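Local atomic coordinates of defensin (Pachyrhizus erosus, PDB entry 3PSM), a protein that probably defends the plant against fungi and other microbes, as an antimicrobial defensin of the gamma-thionin family that crystallises as a dimer. Residues A[21-25]-A[40-44]; A[28-32]-A[43-47]. All coordinates share one frame; numbering follows the deposited sequence.

Contact 1: residues A[21-25]-A[40-44]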
loop_
_atom_site.group_PDB
_atom_site.type_symbol
_atom_site.label_atom_id
_atom_site.label_comp_id
_atom_site.label_asym_id
_atom_site.label_seq_id
_atom_site.Cartn_x
_atom_site.Cartn_y
_atom_site.Cartn_z
ATOM N N ASP A 21 3.720 3.409 0.639
ATOM C CA ASP A 21 3.627 2.261 -0.274
ATOM C C ASP A 21 2.707 2.565 -1.437
ATOM O O ASP A 21 2.999 2.231 -2.588
ATOM C CB ASP A 21 3.169 1.042 0.516
ATOM C CG ASP A 21 3.458 -0.287 -0.128
ATOM O OD1 ASP A 21 4.501 -0.423 -0.791
ATOM O OD2 ASP A 21 2.621 -1.207 0.053
ATOM N N ASP A 22 1.581 3.231 -1.163
ATOM C CA ASP A 22 0.664 3.675 -2.201
ATOM C C ASP A 22 1.386 4.574 -3.194
ATOM O O ASP A 22 1.386 4.360 -4.403
ATOM C CB ASP A 22 -0.521 4.387 -1.533
ATOM C CG ASP A 22 -1.483 5.109 -2.431
ATOM O OD1 ASP A 22 -1.535 4.790 -3.634
ATOM O OD2 ASP A 22 -2.162 6.049 -1.940
ATOM N N HIS A 23 2.043 5.635 -2.666
ATOM C CA HIS A 23 2.782 6.532 -3.533
ATOM C C HIS A 23 3.784 5.779 -4.399
ATOM O O HIS A 23 3.879 5.963 -5.626
ATOM C CB HIS A 23 3.489 7.608 -2.673
ATOM C CG HIS A 23 4.395 8.470 -3.533
ATOM N ND1 HIS A 23 3.921 9.637 -4.117
ATOM C CD2 HIS A 23 5.692 8.270 -3.888
ATOM C CE1 HIS A 23 4.930 10.102 -4.836
ATOM N NE2 HIS A 23 5.977 9.309 -4.734
ATOM N N CYS A 24 4.632 4.981 -3.757
ATOM C CA CYS A 24 5.723 4.320 -4.481
ATOM C C CYS A 24 5.194 3.354 -5.534
ATOM O O CYS A 24 5.704 3.313 -6.636
ATOM C CB CYS A 24 6.647 3.609 -3.505
ATOM S SG CYS A 24 7.542 4.775 -2.421
ATOM N N LYS A 25 4.156 2.564 -5.187
ATOM C CA LYS A 25 3.594 1.596 -6.130
ATOM C C LYS A 25 2.814 2.281 -7.238
ATOM O O LYS A 25 2.884 1.860 -8.406
ATOM C CB LYS A 25 2.702 0.598 -5.397
ATOM C CG LYS A 25 3.437 -0.406 -4.570
ATOM C CD LYS A 25 2.539 -1.263 -3.704
ATOM C CE LYS A 25 3.295 -2.460 -3.118
ATOM N NZ LYS A 25 2.607 -3.108 -2.015
ATOM N N ARG A 40 10.265 10.320 6.412
ATOM C CA ARG A 40 10.155 10.501 4.967
ATOM C C ARG A 40 9.824 9.152 4.320
ATOM O O ARG A 40 10.019 8.082 4.894
ATOM C CB ARG A 40 11.460 11.032 4.378
ATOM C CG ARG A 40 11.733 12.460 4.875
ATOM C CD ARG A 40 12.921 13.086 4.166
ATOM N NE ARG A 40 14.108 12.352 4.561
ATOM C CZ ARG A 40 15.350 12.732 4.338
ATOM N NH1 ARG A 40 15.562 13.859 3.693
ATOM N NH2 ARG A 40 16.349 11.933 4.760
ATOM N N CYS A 41 9.265 9.259 3.114
ATOM C CA CYS A 41 8.854 8.116 2.320
ATOM C C CYS A 41 9.983 7.673 1.411
ATOM O O CYS A 41 10.529 8.473 0.639
ATOM C CB CYS A 41 7.641 8.528 1.472
ATOM S SG CYS A 41 7.085 7.300 0.261
ATOM N N TRP A 42 10.358 6.407 1.526
ATOM C CA TRP A 42 11.413 5.778 0.759
ATOM C C TRP A 42 10.809 4.662 -0.089
ATOM O O TRP A 42 10.086 3.810 0.394
ATOM C CB TRP A 42 12.464 5.158 1.700
ATOM C CG TRP A 42 13.257 6.196 2.471
ATOM C CD1 TRP A 42 12.816 6.960 3.521
ATOM C CD2 TRP A 42 14.629 6.541 2.252
ATOM N NE1 TRP A 42 13.864 7.767 3.924
ATOM C CE2 TRP A 42 14.967 7.546 3.186
ATOM C CE3 TRP A 42 15.608 6.128 1.339
ATOM C CZ2 TRP A 42 16.216 8.124 3.227
ATOM C CZ3 TRP A 42 16.874 6.716 1.425
ATOM C CH2 TRP A 42 17.147 7.684 2.370
ATOM N N CYS A 43 11.142 4.699 -1.391
ATOM C CA CYS A 43 10.706 3.709 -2.308
ATOM C C CYS A 43 11.841 2.721 -2.603
ATOM O O CYS A 43 13.018 3.101 -2.727
ATOM C CB CYS A 43 10.275 4.298 -3.665
ATOM S SG CYS A 43 8.988 5.555 -3.622
ATOM N N THR A 44 11.480 1.480 -2.788
ATOM C CA THR A 44 12.371 0.419 -3.278
ATOM C C THR A 44 12.085 0.149 -4.740
ATOM O O THR A 44 10.937 0.043 -5.140
ATOM C CB THR A 44 12.184 -0.858 -2.446
ATOM O OG1 THR A 44 12.538 -0.555 -1.086
ATOM C CG2 THR A 44 13.086 -1.981 -2.897
#
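C24 and C43 are joined by a disulfide that pins helix 17-27 to strand 41-46, one of the two helix-to-strand links of the cysteine-stabilised alpha-beta motif of plant defensins. C24 SG and C43 SG sit 2.0 Å apart with a C-S-S-C torsion of -79°, close to the relaxed right angle and left-handed in sense. The bridge spans segments whose axes come within 8.3 Å, with the CA atoms of C24 and C43 5.5 Å apart.

A third sulfur packs against the bridge. C41 SG, itself bonded to C20, lies 3.7 Å from C24 SG, so both disulfides of the motif meet in one buried cluster. H23 borders it: C43 SG approaches the imidazole at its edge, 88° off the ring normal, while C41 SG comes in obliquely.

Charge lies on the helix side turned from the strand. K25 NZ makes a 2.8 Å salt bridge to D21 OD2 on its syn side, somewhat out of the carboxylate plane. That oxygen also pairs with R36 of the second subunit, and D22 with R40 of that subunit, so this helix face serves the dimer.

C41, whose CB points toward the helix, carries its SG anti to the backbone N (chi1 173°), 4.5 Å from H23 CD2.

Contact 2: residues A[28-32]-A[43-47]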
loop_
_atom_site.group_PDB
_atom_site.type_symbol
_atom_site.label_atom_id
_atom_site.label_comp_id
_atom_site.label_asym_id
_atom_site.label_seq_id
_atom_site.Cartn_x
_atom_site.Cartn_y
_atom_site.Cartn_z
ATOM N N GLU A 28 4.892 6.151 -8.598
ATOM C CA GLU A 28 6.221 5.940 -9.171
ATOM C C GLU A 28 6.391 4.565 -9.810
ATOM O O GLU A 28 7.392 4.310 -10.503
ATOM C CB GLU A 28 7.312 6.223 -8.124
ATOM C CG GLU A 28 7.313 7.646 -7.626
ATOM C CD GLU A 28 8.576 8.071 -6.890
ATOM O OE1 GLU A 28 9.695 7.673 -7.277
ATOM O OE2 GLU A 28 8.437 8.877 -5.933
ATOM N N HIS A 29 5.406 3.676 -9.686
ATOM C CA HIS A 29 5.449 2.359 -10.318
ATOM C C HIS A 29 6.707 1.588 -9.899
ATOM O O HIS A 29 7.291 0.790 -10.680
ATOM C CB HIS A 29 5.235 2.426 -11.846
ATOM C CG HIS A 29 3.852 2.915 -12.125
ATOM N ND1 HIS A 29 2.693 2.170 -11.910
ATOM C CD2 HIS A 29 3.453 4.133 -12.567
ATOM C CE1 HIS A 29 1.641 2.902 -12.229
ATOM N NE2 HIS A 29 2.083 4.089 -12.632
ATOM N N LEU A 30 7.046 1.725 -8.655
ATOM C CA LEU A 30 8.199 1.034 -8.067
ATOM C C LEU A 30 7.710 -0.163 -7.277
ATOM O O LEU A 30 6.517 -0.523 -7.290
ATOM C CB LEU A 30 9.074 2.013 -7.284
ATOM C CG LEU A 30 9.529 3.239 -8.083
ATOM C CD1 LEU A 30 10.373 4.182 -7.230
ATOM C CD2 LEU A 30 10.254 2.806 -9.357
ATOM N N ILE A 31 8.598 -0.812 -6.558
ATOM C CA ILE A 31 8.245 -2.068 -5.900
ATOM C C ILE A 31 7.384 -1.861 -4.663
ATOM O O ILE A 31 6.359 -2.516 -4.493
ATOM C CB ILE A 31 9.493 -2.883 -5.533
ATOM C CG1 ILE A 31 10.302 -3.260 -6.769
ATOM C CG2 ILE A 31 9.119 -4.114 -4.724
ATOM C CD1 ILE A 31 11.675 -3.785 -6.395
ATOM N N LYS A 32 7.796 -0.968 -3.784
ATOM C CA LYS A 32 7.161 -0.760 -2.495
ATOM C C LYS A 32 7.680 0.513 -1.889
ATOM O O LYS A 32 8.677 1.101 -2.354
ATOM C CB LYS A 32 7.366 -1.938 -1.548
ATOM C CG LYS A 32 8.809 -2.167 -1.184
ATOM C CD LYS A 32 8.985 -3.365 -0.266
ATOM C CE LYS A 32 10.434 -3.570 0.138
ATOM N NZ LYS A 32 10.489 -4.667 1.122
ATOM N N CYS A 43 11.142 4.699 -1.391
ATOM C CA CYS A 43 10.706 3.709 -2.308
ATOM C C CYS A 43 11.841 2.721 -2.603
ATOM O O CYS A 43 13.018 3.101 -2.727
ATOM C CB CYS A 43 10.275 4.298 -3.665
ATOM S SG CYS A 43 8.988 5.555 -3.622
ATOM N N THR A 44 11.480 1.480 -2.788
ATOM C CA THR A 44 12.371 0.419 -3.278
ATOM C C THR A 44 12.085 0.149 -4.740
ATOM O O THR A 44 10.937 0.043 -5.140
ATOM C CB THR A 44 12.184 -0.858 -2.446
ATOM O OG1 THR A 44 12.538 -0.555 -1.086
ATOM C CG2 THR A 44 13.086 -1.981 -2.897
ATOM N N ARG A 45 13.151 0.031 -5.522
ATOM C CA ARG A 45 13.075 -0.226 -6.946
ATOM C C ARG A 45 14.110 -1.265 -7.365
ATOM O O ARG A 45 15.121 -1.464 -6.714
ATOM C CB ARG A 45 13.360 1.055 -7.719
ATOM C CG ARG A 45 14.815 1.531 -7.588
ATOM C CD ARG A 45 15.042 2.734 -8.534
ATOM N NE ARG A 45 16.447 3.069 -8.204
ATOM C CZ ARG A 45 16.979 3.688 -7.166
ATOM N NH1 ARG A 45 16.045 4.075 -6.342
ATOM N NH2 ARG A 45 18.306 3.828 -7.143
ATOM N N ASN A 46 13.836 -1.961 -8.480
ATOM C CA ASN A 46 14.864 -2.764 -9.149
ATOM C C ASN A 46 15.992 -1.872 -9.629
ATOM O O ASN A 46 15.692 -0.792 -10.172
ATOM C CB ASN A 46 14.178 -3.491 -10.305
ATOM C CG ASN A 46 13.152 -4.498 -9.827
ATOM O OD1 ASN A 46 11.926 -4.329 -10.060
ATOM N ND2 ASN A 46 13.578 -5.501 -9.124
ATOM N N CYS A 47 17.255 -2.292 -9.410
ATOM C CA CYS A 47 18.451 -1.478 -9.673
ATOM C C CYS A 47 19.612 -2.369 -10.087
ATOM O O CYS A 47 19.375 -3.537 -10.466
ATOM C CB CYS A 47 18.892 -0.564 -8.464
ATOM S SG CYS A 47 19.314 -1.476 -6.998
ATOM O OXT CYS A 47 20.782 -1.975 -10.050
#
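K32 O is approached by two donors on the strand: the N-H of T44, with T44 N at 2.9 Å and the bond almost straight (169° at the hydrogen), and the weaker CA-H of C43. The T44 donor is tilted from the carbonyl plane. The return bond runs from I31 N to T44 O, also 2.9 Å but more bent, 144° at the hydrogen. Side chains crowd that same carbonyl oxygen: I31 CB lies 3.3 Å from T44 O, and L30 CB also lies close to that oxygen.

Side-chain packing falls on different sides of the strand. The two methyls of L30 divide between C43 and R45, CD1 making an apolar contact of 3.6 Å with C43 CB and CD2 lying 3.9 Å from R45 CB, where the L30 and R45 side chains run side by side. I31 extends to N46; its CD1 lies 3.5 Å from N46 N, and its chain crosses the N46 side chain at about a right angle. K32, whose CG is wedged between backbone N and carbonyl carbon (chi1 64°), runs alongside T44, CG 3.8 Å from T44 CB, with CE near OG1. On its other flank T44 packs against T2 and E4 of strand 2-6.

Both I31 and K32 face the single residue T44, the pattern of a classic beta bulge. It lies where the loop after helix 17-27 enters strand 32-35, an outer strand, within this chain, of the three-stranded antiparallel sheet.

Overall arrangement
Contacts 1 and 2 follow one another along strand 41-46 and share C43 and T44, with centres about 8 Å apart. The strand thus receives the helix first and then the loop that leaves it. Two hydrogen bonds tie the neighbouring segments directly: H23 NE2 to E28 OE2 at 2.8 Å, and C24 O to L30 N at 2.9 Å. C43 belongs to both contacts, facing the helix in one and the loop in the other. The centre of contact 1 lies about 2 Å from the centre of the chain, and its helix also meets the second subunit; the centre of contact 2 sits farther out, about 8 Å from that of the chain, and no other chain of the assembly touches it.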